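Local coordinates for protein autotransporter adhesin/invasin TibA (PDB 4Q1Q) that mediates adhesion to and invasion of human intestinal epithelial cells and bacterial aggregation, and enhances biofilm formation, as a heptosylated autotransporter at the cell surface, at residues N14-R19 / N36-S41; T57-G62 / T76-G81; Q83-G88 / G100-F105. All blocks are in the same frame, centred on the assembly; numbering follows the deposited sequence.

The three contacts come in series along the chain and lie on the same side of its centre, in the early coils of the beta-helical passenger region. Contacts 1 and 2 belong to the same face of the helix, their centres about 10 Å apart: strands 38-39 and 57-58 are neighbours, so 16-17, 38-39, 57-58 and 76-77 stack in chain order. Contact 3 lies on another face, in the parallel sheet holding strands 82-85 and 101-104, with its centre about 13 Å from that of contact 2. Strand 76-77 leads through the turn from Asn-78 to Gly-81 into 82-85, and the Ile-77 side chain packs on Gln-83 and Gln-102. Repeating coils thus build the probable stalk, with heptoses on its turns.

Contact 1: N14-R19 / N36-S41; sequences NQTIGR and NTTINS. With 289 (D-glycero-alpha-D-manno-heptopyranose), chain E; 289 (D-glycero-alpha-D-manno-heptopyranose), chain B.
Arg-19 lies along Ser-41 of the next coil, and most of its side chain, CB, CG, NE, CZ and NH2, approaches that residue. CB sits near Ser-41 O and 3.7 Å from C6 of the heptose attached to Ser-41. CG keeps to the same carbonyl and approaches Asn-40 CB. A bend about the CG-CD bond (chi3 74°) then brings the guanidinium alongside the serine: NE is 3.6 Å and NH2 3.5 Å from Ser-41 CB. The methylene lies oblique to the guanidinium plane, while Ser-41 N is at its edge and in plane. Arginine suits the place because its long aliphatic stem can cover a neighbouring backbone before the charge begins.

Ser-41 points its OG opposite its own backbone N (chi1 -158°), and there OG is covalently bonded to heptose C1 at 1.3 Å. A small serine presents this oxygen at the coil's edge. The two backbones run parallel, held by alternating bonds such as Asn-40 N to Ile-17 O, 2.9 Å, and Thr-38 N to Gln-15 O, 3.0 Å. Thr-16 and Thr-38 stand side by side on one face, Thr-16 OG1 being 3.7 Å from Thr-38 CB; their beta-branched shape suits extended strands. Ile-17 and Ile-39 turn to the other, buried face, where Met-26 and Ile-58 respectively touch them. Asn-40 OD1 accepts a hydrogen bond from Asn-59 ND2 of the following coil. At Gly-18 a CB would run into Asn-40 O, so the lack of a side chain lets the strands stay close.

Once glycosylated, the serine oxygen has no proton to donate, and Arg-19 meets the linkage chiefly through hydrocarbon and van der Waals contact.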
loop_
_atom_site.group_PDB
_atom_site.type_symbol
_atom_site.label_atom_id
_atom_site.label_comp_id
_atom_site.label_asym_id
_atom_site.label_seq_id
_atom_site.Cartn_x
_atom_site.Cartn_y
_atom_site.Cartn_z
ATOM N N ASN A 14 -18.678 -2.737 -25.395
ATOM C CA ASN A 14 -17.571 -2.719 -26.352
ATOM C C ASN A 14 -17.424 -1.398 -27.112
ATOM O O ASN A 14 -16.901 -1.361 -28.224
ATOM C CB ASN A 14 -17.695 -3.916 -27.303
ATOM C CG ASN A 14 -17.497 -5.237 -26.583
ATOM O OD1 ASN A 14 -17.721 -5.330 -25.377
ATOM N ND2 ASN A 14 -17.046 -6.258 -27.300
ATOM N N GLN A 15 -17.879 -0.319 -26.477
ATOM C CA GLN A 15 -17.625 1.043 -26.926
ATOM C C GLN A 15 -16.163 1.400 -26.677
ATOM O O GLN A 15 -15.629 1.125 -25.602
ATOM C CB GLN A 15 -18.521 2.033 -26.173
ATOM C CG GLN A 15 -19.962 2.111 -26.651
ATOM C CD GLN A 15 -20.134 3.079 -27.807
ATOM O OE1 GLN A 15 -19.423 2.991 -28.808
ATOM N NE2 GLN A 15 -21.058 4.024 -27.668
ATOM N N THR A 16 -15.525 1.986 -27.683
ATOM C CA THR A 16 -14.206 2.585 -27.548
ATOM C C THR A 16 -14.421 4.089 -27.665
ATOM O O THR A 16 -15.231 4.545 -28.477
ATOM C CB THR A 16 -13.210 2.121 -28.631
ATOM O OG1 THR A 16 -12.944 0.719 -28.516
ATOM C CG2 THR A 16 -11.877 2.823 -28.498
ATOM N N ILE A 17 -13.725 4.858 -26.831
ATOM C CA ILE A 17 -13.966 6.297 -26.711
ATOM C C ILE A 17 -12.656 7.067 -26.561
ATOM O O ILE A 17 -11.657 6.518 -26.090
ATOM C CB ILE A 17 -14.942 6.595 -25.547
ATOM C CG1 ILE A 17 -16.378 6.301 -25.995
ATOM C CG2 ILE A 17 -14.811 8.022 -25.023
ATOM C CD1 ILE A 17 -17.475 6.882 -25.127
ATOM N N GLY A 18 -12.676 8.329 -26.984
ATOM C CA GLY A 18 -11.530 9.226 -26.894
ATOM C C GLY A 18 -11.098 9.811 -28.227
ATOM O O GLY A 18 -11.931 10.030 -29.106
ATOM N N ARG A 19 -9.793 10.064 -28.341
ATOM C CA ARG A 19 -9.109 10.677 -29.485
ATOM C C ARG A 19 -9.989 11.011 -30.695
ATOM O O ARG A 19 -10.737 11.989 -30.652
ATOM C CB ARG A 19 -7.896 9.811 -29.875
ATOM C CG ARG A 19 -8.039 8.298 -29.751
ATOM C CD ARG A 19 -6.794 7.573 -30.250
ATOM N NE ARG A 19 -5.656 7.659 -29.333
ATOM C CZ ARG A 19 -4.369 7.608 -29.675
ATOM N NH1 ARG A 19 -4.004 7.477 -30.945
ATOM N NH2 ARG A 19 -3.425 7.693 -28.743
ATOM N N ASN A 36 -16.921 -3.524 -20.962
ATOM C CA ASN A 36 -15.789 -3.634 -21.887
ATOM C C ASN A 36 -15.511 -2.345 -22.661
ATOM O O ASN A 36 -15.178 -2.391 -23.845
ATOM C CB ASN A 36 -16.001 -4.781 -22.883
ATOM C CG ASN A 36 -15.380 -6.096 -22.442
ATOM O OD1 ASN A 36 -14.396 -6.135 -21.701
ATOM N ND2 ASN A 36 -15.941 -7.195 -22.941
ATOM N N THR A 37 -15.668 -1.197 -22.005
ATOM C CA THR A 37 -15.276 0.072 -22.604
ATOM C C THR A 37 -13.759 0.166 -22.715
ATOM O O THR A 37 -13.029 -0.328 -21.855
ATOM C CB THR A 37 -15.767 1.262 -21.773
ATOM O OG1 THR A 37 -17.132 1.062 -21.393
ATOM C CG2 THR A 37 -15.633 2.540 -22.576
ATOM N N THR A 38 -13.287 0.775 -23.797
ATOM C CA THR A 38 -11.865 1.030 -23.965
ATOM C C THR A 38 -11.701 2.542 -24.032
ATOM O O THR A 38 -12.247 3.154 -24.949
ATOM C CB THR A 38 -11.308 0.365 -25.239
ATOM O OG1 THR A 38 -11.566 -1.045 -25.208
ATOM C CG2 THR A 38 -9.808 0.583 -25.366
ATOM N N ILE A 39 -11.000 3.126 -23.057
ATOM C CA ILE A 39 -10.782 4.573 -22.978
ATOM C C ILE A 39 -9.391 4.930 -23.493
ATOM O O ILE A 39 -8.376 4.592 -22.877
ATOM C CB ILE A 39 -10.932 5.168 -21.559
ATOM C CG1 ILE A 39 -12.250 4.748 -20.892
ATOM C CG2 ILE A 39 -10.868 6.687 -21.642
ATOM C CD1 ILE A 39 -12.319 4.953 -19.391
ATOM N N ASN A 40 -9.358 5.606 -24.636
ATOM C CA ASN A 40 -8.096 6.011 -25.247
ATOM C C ASN A 40 -7.901 7.519 -25.161
ATOM O O ASN A 40 -8.784 8.248 -24.694
ATOM C CB ASN A 40 -8.008 5.505 -26.689
ATOM C CG ASN A 40 -7.843 4.003 -26.770
ATOM O OD1 ASN A 40 -7.521 3.332 -25.791
ATOM N ND2 ASN A 40 -8.062 3.464 -27.959
ATOM N N SER A 41 -6.727 7.948 -25.617
ATOM C CA SER A 41 -6.225 9.305 -25.404
ATOM C C SER A 41 -7.299 10.363 -25.633
ATOM O O SER A 41 -7.966 10.364 -26.669
ATOM C CB SER A 41 -5.016 9.564 -26.313
ATOM O OG SER A 41 -4.191 10.618 -25.836
HETATM O O7 289 E . -5.942 15.101 -29.471
HETATM C C7 289 E . -6.655 13.866 -29.338
HETATM C C6 289 E . -5.763 12.720 -28.861
HETATM O O6 289 E . -4.611 12.643 -29.713
HETATM C C5 289 E . -5.339 12.760 -27.386
HETATM O O5 289 E . -4.040 12.165 -27.278
HETATM C C1 289 E . -3.736 11.836 -25.922
HETATM C C2 289 E . -3.561 13.131 -25.135
HETATM O O2 289 E . -2.470 13.896 -25.655
HETATM C C3 289 E . -4.853 13.941 -25.207
HETATM O O3 289 E . -4.665 15.217 -24.575
HETATM C C4 289 E . -5.308 14.109 -26.659
HETATM O O4 289 E . -6.591 14.748 -26.639
HETATM O O7 289 B . -11.042 -8.814 -21.796
HETATM C C7 289 B . -11.646 -8.186 -20.657
HETATM C C6 289 B . -13.135 -8.514 -20.550
HETATM O O6 289 B . -13.372 -9.876 -20.923
HETATM C C5 289 B . -13.704 -8.275 -19.155
HETATM O O5 289 B . -15.087 -7.940 -19.288
HETATM C C1 289 B . -15.703 -7.591 -18.043
HETATM C C2 289 B . -15.735 -8.728 -17.024
HETATM O O2 289 B . -16.687 -9.744 -17.359
HETATM C C3 289 B . -14.323 -9.298 -16.897
HETATM O O3 289 B . -14.403 -10.554 -16.215
HETATM C C4 289 B . -13.599 -9.483 -18.230
HETATM O O4 289 B . -12.223 -9.731 -17.939
#

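Contact 2: T57-G62 / T76-G81; sequences TINIGG and TINSGG. With 289 (D-glycero-alpha-D-manno-heptopyranose), chain V.
Asn-78 N and Ile-58 O form the shortest backbone bond between the two segments, 2.7 Å, and Ile-58 N reaches Thr-76 O at 2.8 Å; together they set Ile-58 between two residues of the parallel neighbour. A third bond links the turns, from Gly-61 N to Gly-80 O at 2.9 Å, but its donor stands above the carbonyl plane, 64° out of it, instead of meeting a lone pair.

The asparagines add a side-chain link. Asn-59 and Asn-78 lie side by side with their amides only 18° apart, and Asn-78 ND2 gives a weak bond to Asn-59 OD1. Firmer partners lie outward: Asn-59 ND2 bonds Asn-40 OD1, and Asn-78 OD1 accepts from Asn-97 ND2. An amide suits this ladder because it offers a donor and an acceptor at once.

On the face of the threonines, Thr-57 OG1 comes unusually near Thr-76 CG2, 3.0 Å, so the details of that contact are doubtful. As modelled, chi1 180° sends Thr-76 OG1 opposite the backbone N and leaves CG2 between N and the carbonyl carbon. On the buried face Ile-58 CD1 rests 4.2 Å from Ile-77 CG1, the two side chains aligned as layers of a hydrophobic stack, and Ile-58 CG2 packs on Gly-81 CA. A CB on Gly-81 would collide with Ile-58 O. At the outer edge Ile-60 CD1 comes 3.6 Å from O6 of the heptose that is bonded through its C1 to Ser-79 OG.

Both segments close in type II turns, Asn-59 to Gly-62 and Asn-78 to Gly-81, with glycine at the third position, where phi is positive. Aliphatic stacks and asparagine ladders are familiar in parallel beta-helices, and autotransporter passengers are right-handed ones.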
loop_
_atom_site.group_PDB
_atom_site.type_symbol
_atom_site.label_atom_id
_atom_site.label_comp_id
_atom_site.label_asym_id
_atom_site.label_seq_id
_atom_site.Cartn_x
_atom_site.Cartn_y
_atom_site.Cartn_z
ATOM N N THR A 57 -11.206 -0.776 -19.979
ATOM C CA THR A 57 -9.774 -0.734 -20.277
ATOM C C THR A 57 -9.341 0.725 -20.447
ATOM O O THR A 57 -9.951 1.470 -21.210
ATOM C CB THR A 57 -9.449 -1.596 -21.518
ATOM O OG1 THR A 57 -9.216 -2.961 -21.129
ATOM C CG2 THR A 57 -8.223 -1.083 -22.251
ATOM N N ILE A 58 -8.305 1.148 -19.732
ATOM C CA ILE A 58 -7.877 2.552 -19.736
ATOM C C ILE A 58 -6.460 2.654 -20.284
ATOM O O ILE A 58 -5.512 2.152 -19.668
ATOM C CB ILE A 58 -7.886 3.194 -18.333
ATOM C CG1 ILE A 58 -9.197 2.900 -17.602
ATOM C CG2 ILE A 58 -7.680 4.697 -18.438
ATOM C CD1 ILE A 58 -9.277 3.441 -16.192
ATOM N N ASN A 59 -6.342 3.292 -21.445
ATOM C CA ASN A 59 -5.060 3.407 -22.140
ATOM C C ASN A 59 -4.524 4.842 -22.117
ATOM O O ASN A 59 -5.205 5.779 -21.696
ATOM C CB ASN A 59 -5.150 2.892 -23.588
ATOM C CG ASN A 59 -5.524 1.419 -23.682
ATOM O OD1 ASN A 59 -4.883 0.562 -23.073
ATOM N ND2 ASN A 59 -6.555 1.110 -24.463
ATOM N N ILE A 60 -3.283 4.984 -22.575
ATOM C CA ILE A 60 -2.510 6.225 -22.519
ATOM C C ILE A 60 -3.379 7.451 -22.749
ATOM O O ILE A 60 -4.093 7.545 -23.741
ATOM C CB ILE A 60 -1.319 6.227 -23.511
ATOM C CG1 ILE A 60 -0.627 7.595 -23.519
ATOM C CG2 ILE A 60 -1.745 5.833 -24.922
ATOM C CD1 ILE A 60 0.871 7.499 -23.710
ATOM N N GLY A 61 -3.304 8.397 -21.820
ATOM C CA GLY A 61 -4.044 9.650 -21.938
ATOM C C GLY A 61 -5.542 9.502 -21.792
ATOM O O GLY A 61 -6.251 10.488 -21.962
ATOM N N GLY A 62 -6.037 8.300 -21.504
ATOM C CA GLY A 62 -7.416 8.126 -21.031
ATOM C C GLY A 62 -7.642 8.191 -19.524
ATOM O O GLY A 62 -6.834 7.679 -18.751
ATOM N N THR A 76 -9.147 -1.892 -15.960
ATOM C CA THR A 76 -7.747 -2.271 -16.120
ATOM C C THR A 76 -6.957 -1.084 -16.699
ATOM O O THR A 76 -7.263 -0.567 -17.777
ATOM C CB THR A 76 -7.621 -3.587 -16.933
ATOM O OG1 THR A 76 -6.244 -3.948 -17.091
ATOM C CG2 THR A 76 -8.215 -3.448 -18.321
ATOM N N ILE A 77 -5.923 -0.642 -15.986
ATOM C CA ILE A 77 -5.257 0.623 -16.316
ATOM C C ILE A 77 -3.906 0.356 -16.964
ATOM O O ILE A 77 -3.091 -0.395 -16.423
ATOM C CB ILE A 77 -5.049 1.506 -15.068
ATOM C CG1 ILE A 77 -6.258 1.379 -14.142
ATOM C CG2 ILE A 77 -4.786 2.965 -15.442
ATOM C CD1 ILE A 77 -6.088 2.110 -12.828
ATOM N N ASN A 78 -3.668 0.961 -18.127
ATOM C CA ASN A 78 -2.400 0.774 -18.838
ATOM C C ASN A 78 -1.583 2.052 -19.009
ATOM O O ASN A 78 -2.112 3.156 -18.841
ATOM C CB ASN A 78 -2.660 0.137 -20.208
ATOM C CG ASN A 78 -3.117 -1.302 -20.089
ATOM O OD1 ASN A 78 -2.372 -2.160 -19.616
ATOM N ND2 ASN A 78 -4.345 -1.574 -20.508
ATOM N N SER A 79 -0.310 1.851 -19.347
ATOM C CA SER A 79 0.694 2.871 -19.682
ATOM C C SER A 79 0.040 4.207 -19.979
ATOM O O SER A 79 -0.639 4.360 -20.979
ATOM C CB SER A 79 1.565 2.389 -20.857
ATOM O OG SER A 79 2.533 3.282 -21.418
ATOM N N GLY A 80 0.163 5.154 -19.059
ATOM C CA GLY A 80 -0.283 6.527 -19.276
ATOM C C GLY A 80 -1.753 6.770 -19.039
ATOM O O GLY A 80 -2.227 7.888 -19.210
ATOM N N GLY A 81 -2.494 5.746 -18.632
ATOM C CA GLY A 81 -3.875 5.970 -18.211
ATOM C C GLY A 81 -4.096 6.182 -16.722
ATOM O O GLY A 81 -3.258 5.807 -15.895
HETATM O O7 289 V . 6.863 8.016 -21.741
HETATM C C7 289 V . 6.375 6.672 -21.822
HETATM C C6 289 V . 4.998 6.591 -21.174
HETATM O O6 289 V . 4.047 7.283 -21.990
HETATM C C5 289 V . 4.556 5.144 -21.004
HETATM O O5 289 V . 4.191 4.602 -22.272
HETATM C C1 289 V . 3.654 3.285 -22.159
HETATM C C2 289 V . 4.722 2.346 -21.613
HETATM O O2 289 V . 5.804 2.260 -22.546
HETATM C C3 289 V . 5.246 2.848 -20.275
HETATM O O3 289 V . 6.370 2.060 -19.869
HETATM C C4 289 V . 5.670 4.306 -20.388
HETATM O O4 289 V . 5.985 4.811 -19.085
#

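Contact 3: Q83-G88 / G100-F105; sequences QHVSSG and GRQTVF. With 289 (D-glycero-alpha-D-manno-heptopyranose), chain I; 289 (D-glycero-alpha-D-manno-heptopyranose), chain J.
His-84 and Phe-105 make an edge-to-face aromatic pair that a sugar joins. The phenyl edge comes down on the imidazole face, CE2 lying 3.6 Å from His-84 CG, with the planes 75° apart. The edge of the imidazole is engaged as well: His-84 ND1 hydrogen-bonds O3 of the heptose at 2.9 Å, with that oxygen in the ring plane. The heptose is bonded through C1 to Ser-86 OG, and its O4 hovers over the centre of the Phe-105 ring, whose opposite face has Thr-103 CG2 above its rim. Histidine suits the spot by offering both a face for the phenyl and a nitrogen for the sugar. Ser-87 carries a second heptose at the turn.

On the other side of the strands the interior holds a glutamine ladder. Gln-83 and Gln-102 extend side by side, CG opposite the backbone N in each, bringing Gln-102 NE2 2.7 Å from Gln-83 OE1 with amides 14° from coplanar. Gln-83 OE1 is held by Gln-102 and Thr-94 OG1, and its NE2 by Gln-64 OE1, which together fix the rotation of this buried amide. Beside them Val-85 CB packs 4.4 Å from Val-104 CG1, slim branched groups filling the layer.

Backbone hydrogen bonds of the parallel pair, such as Thr-103 N to Gln-83 O, 2.9 Å, hold strands 82-85 and 101-104 together. The ladder runs on to Gln-121, His-84 meets the His-65 ring edge-to-face, and Thr-103 packs on Tyr-122 and Ile-124 of strand 120-124, while strand 90-92 covers the interior side through Ala-91.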
loop_
_atom_site.group_PDB
_atom_site.type_symbol
_atom_site.label_atom_id
_atom_site.label_comp_id
_atom_site.label_asym_id
_atom_site.label_seq_id
_atom_site.Cartn_x
_atom_site.Cartn_y
_atom_site.Cartn_z
ATOM N N GLN A 83 -7.120 6.074 -13.425
ATOM C CA GLN A 83 -8.389 5.962 -12.695
ATOM C C GLN A 83 -8.378 6.869 -11.464
ATOM O O GLN A 83 -7.474 6.714 -10.634
ATOM C CB GLN A 83 -8.659 4.531 -12.219
ATOM C CG GLN A 83 -9.981 4.377 -11.482
ATOM C CD GLN A 83 -10.210 2.963 -10.990
ATOM O OE1 GLN A 83 -9.456 2.447 -10.160
ATOM N NE2 GLN A 83 -11.241 2.313 -11.525
ATOM N N HIS A 84 -9.299 7.835 -11.413
ATOM C CA HIS A 84 -9.480 8.719 -10.274
ATOM C C HIS A 84 -10.709 8.250 -9.516
ATOM O O HIS A 84 -11.828 8.383 -10.017
ATOM C CB HIS A 84 -9.741 10.175 -10.675
ATOM C CG HIS A 84 -8.572 10.875 -11.293
ATOM N ND1 HIS A 84 -8.629 12.193 -11.692
ATOM C CD2 HIS A 84 -7.323 10.441 -11.595
ATOM C CE1 HIS A 84 -7.478 12.531 -12.245
ATOM N NE2 HIS A 84 -6.665 11.489 -12.189
ATOM N N VAL A 85 -10.511 7.728 -8.310
ATOM C CA VAL A 85 -11.634 7.375 -7.444
ATOM C C VAL A 85 -11.863 8.476 -6.439
ATOM O O VAL A 85 -11.172 8.598 -5.424
ATOM C CB VAL A 85 -11.403 6.090 -6.642
ATOM C CG1 VAL A 85 -12.628 5.718 -5.819
ATOM C CG2 VAL A 85 -11.055 4.965 -7.593
ATOM N N SER A 86 -12.867 9.276 -6.756
ATOM C CA SER A 86 -13.174 10.427 -5.930
ATOM C C SER A 86 -14.150 10.068 -4.826
ATOM O O SER A 86 -14.636 8.947 -4.719
ATOM C CB SER A 86 -13.751 11.568 -6.775
ATOM O OG SER A 86 -12.863 11.905 -7.825
ATOM N N SER A 87 -14.409 11.084 -4.017
ATOM C CA SER A 87 -15.145 10.978 -2.775
ATOM C C SER A 87 -16.461 10.242 -2.987
ATOM O O SER A 87 -17.265 10.654 -3.814
ATOM C CB SER A 87 -15.346 12.403 -2.259
ATOM O OG SER A 87 -15.897 12.459 -0.951
ATOM N N GLY A 88 -16.657 9.137 -2.276
ATOM C CA GLY A 88 -17.930 8.426 -2.300
ATOM C C GLY A 88 -17.898 7.385 -3.391
ATOM O O GLY A 88 -18.723 6.482 -3.395
ATOM N N GLY A 100 0.421 2.685 -15.556
ATOM C CA GLY A 100 -0.935 3.025 -15.141
ATOM C C GLY A 100 -0.977 3.555 -13.720
ATOM O O GLY A 100 -0.160 3.199 -12.876
ATOM N N ARG A 101 -1.934 4.432 -13.448
ATOM C CA ARG A 101 -2.083 4.935 -12.094
ATOM C C ARG A 101 -3.529 4.878 -11.640
ATOM O O ARG A 101 -4.405 5.437 -12.295
ATOM C CB ARG A 101 -1.630 6.392 -12.011
ATOM C CG ARG A 101 -1.569 6.905 -10.580
ATOM C CD ARG A 101 -1.140 8.366 -10.523
ATOM N NE ARG A 101 0.301 8.489 -10.728
ATOM C CZ ARG A 101 0.971 9.634 -10.649
ATOM N NH1 ARG A 101 0.333 10.759 -10.372
ATOM N NH2 ARG A 101 2.282 9.654 -10.832
ATOM N N GLN A 102 -3.757 4.235 -10.503
ATOM C CA GLN A 102 -4.989 4.460 -9.761
ATOM C C GLN A 102 -4.730 5.453 -8.631
ATOM O O GLN A 102 -3.817 5.232 -7.843
ATOM C CB GLN A 102 -5.496 3.148 -9.171
ATOM C CG GLN A 102 -6.726 3.310 -8.292
ATOM C CD GLN A 102 -7.127 2.016 -7.608
ATOM O OE1 GLN A 102 -6.395 1.455 -6.785
ATOM N NE2 GLN A 102 -8.307 1.523 -7.956
ATOM N N THR A 103 -5.554 6.492 -8.522
ATOM C CA THR A 103 -5.430 7.460 -7.447
ATOM C C THR A 103 -6.751 7.452 -6.709
ATOM O O THR A 103 -7.803 7.592 -7.336
ATOM C CB THR A 103 -5.163 8.886 -7.960
ATOM O OG1 THR A 103 -3.928 8.888 -8.685
ATOM C CG2 THR A 103 -5.094 9.880 -6.805
ATOM N N VAL A 104 -6.668 7.303 -5.389
ATOM C CA VAL A 104 -7.837 7.353 -4.524
ATOM C C VAL A 104 -7.780 8.593 -3.649
ATOM O O VAL A 104 -6.957 8.720 -2.724
ATOM C CB VAL A 104 -7.900 6.116 -3.612
ATOM C CG1 VAL A 104 -9.214 6.091 -2.842
ATOM C CG2 VAL A 104 -7.652 4.854 -4.429
ATOM N N PHE A 105 -8.707 9.491 -3.957
ATOM C CA PHE A 105 -8.731 10.811 -3.366
ATOM C C PHE A 105 -9.550 10.767 -2.087
ATOM O O PHE A 105 -10.027 9.724 -1.639
ATOM C CB PHE A 105 -9.352 11.817 -4.337
ATOM C CG PHE A 105 -8.502 12.128 -5.530
ATOM C CD1 PHE A 105 -7.554 13.138 -5.479
ATOM C CD2 PHE A 105 -8.702 11.465 -6.729
ATOM C CE1 PHE A 105 -6.797 13.465 -6.594
ATOM C CE2 PHE A 105 -7.953 11.783 -7.848
ATOM C CZ PHE A 105 -6.994 12.780 -7.780
HETATM O O7 289 I . -13.732 16.869 -4.985
HETATM C C7 289 I . -12.893 15.903 -5.629
HETATM C C6 289 I . -13.438 15.667 -7.031
HETATM O O6 289 I . -13.461 16.923 -7.723
HETATM C C5 289 I . -12.635 14.549 -7.697
HETATM O O5 289 I . -13.698 13.727 -8.188
HETATM C C1 289 I . -13.224 12.571 -8.883
HETATM C C2 289 I . -12.471 12.958 -10.149
HETATM O O2 289 I . -13.321 13.691 -11.042
HETATM C C3 289 I . -11.245 13.741 -9.696
HETATM O O3 289 I . -10.583 14.189 -10.876
HETATM C C4 289 I . -11.631 14.911 -8.797
HETATM O O4 289 I . -10.395 15.344 -8.221
HETATM O O7 289 J . -19.547 14.488 -2.945
HETATM C C7 289 J . -20.157 14.978 -1.749
HETATM C C6 289 J . -19.136 14.831 -0.632
HETATM O O6 289 J . -19.661 15.434 0.555
HETATM C C5 289 J . -18.803 13.357 -0.403
HETATM O O5 289 J . -17.551 13.067 -1.025
HETATM C C1 289 J . -16.354 13.569 -0.423
HETATM C C2 289 J . -16.243 13.262 1.069
HETATM O O2 289 J . -16.272 14.474 1.831
HETATM C C3 289 J . -17.386 12.327 1.453
HETATM O O3 289 J . -17.286 12.085 2.856
HETATM C C4 289 J . -18.737 12.920 1.059
HETATM O O4 289 J . -19.732 11.910 1.251
#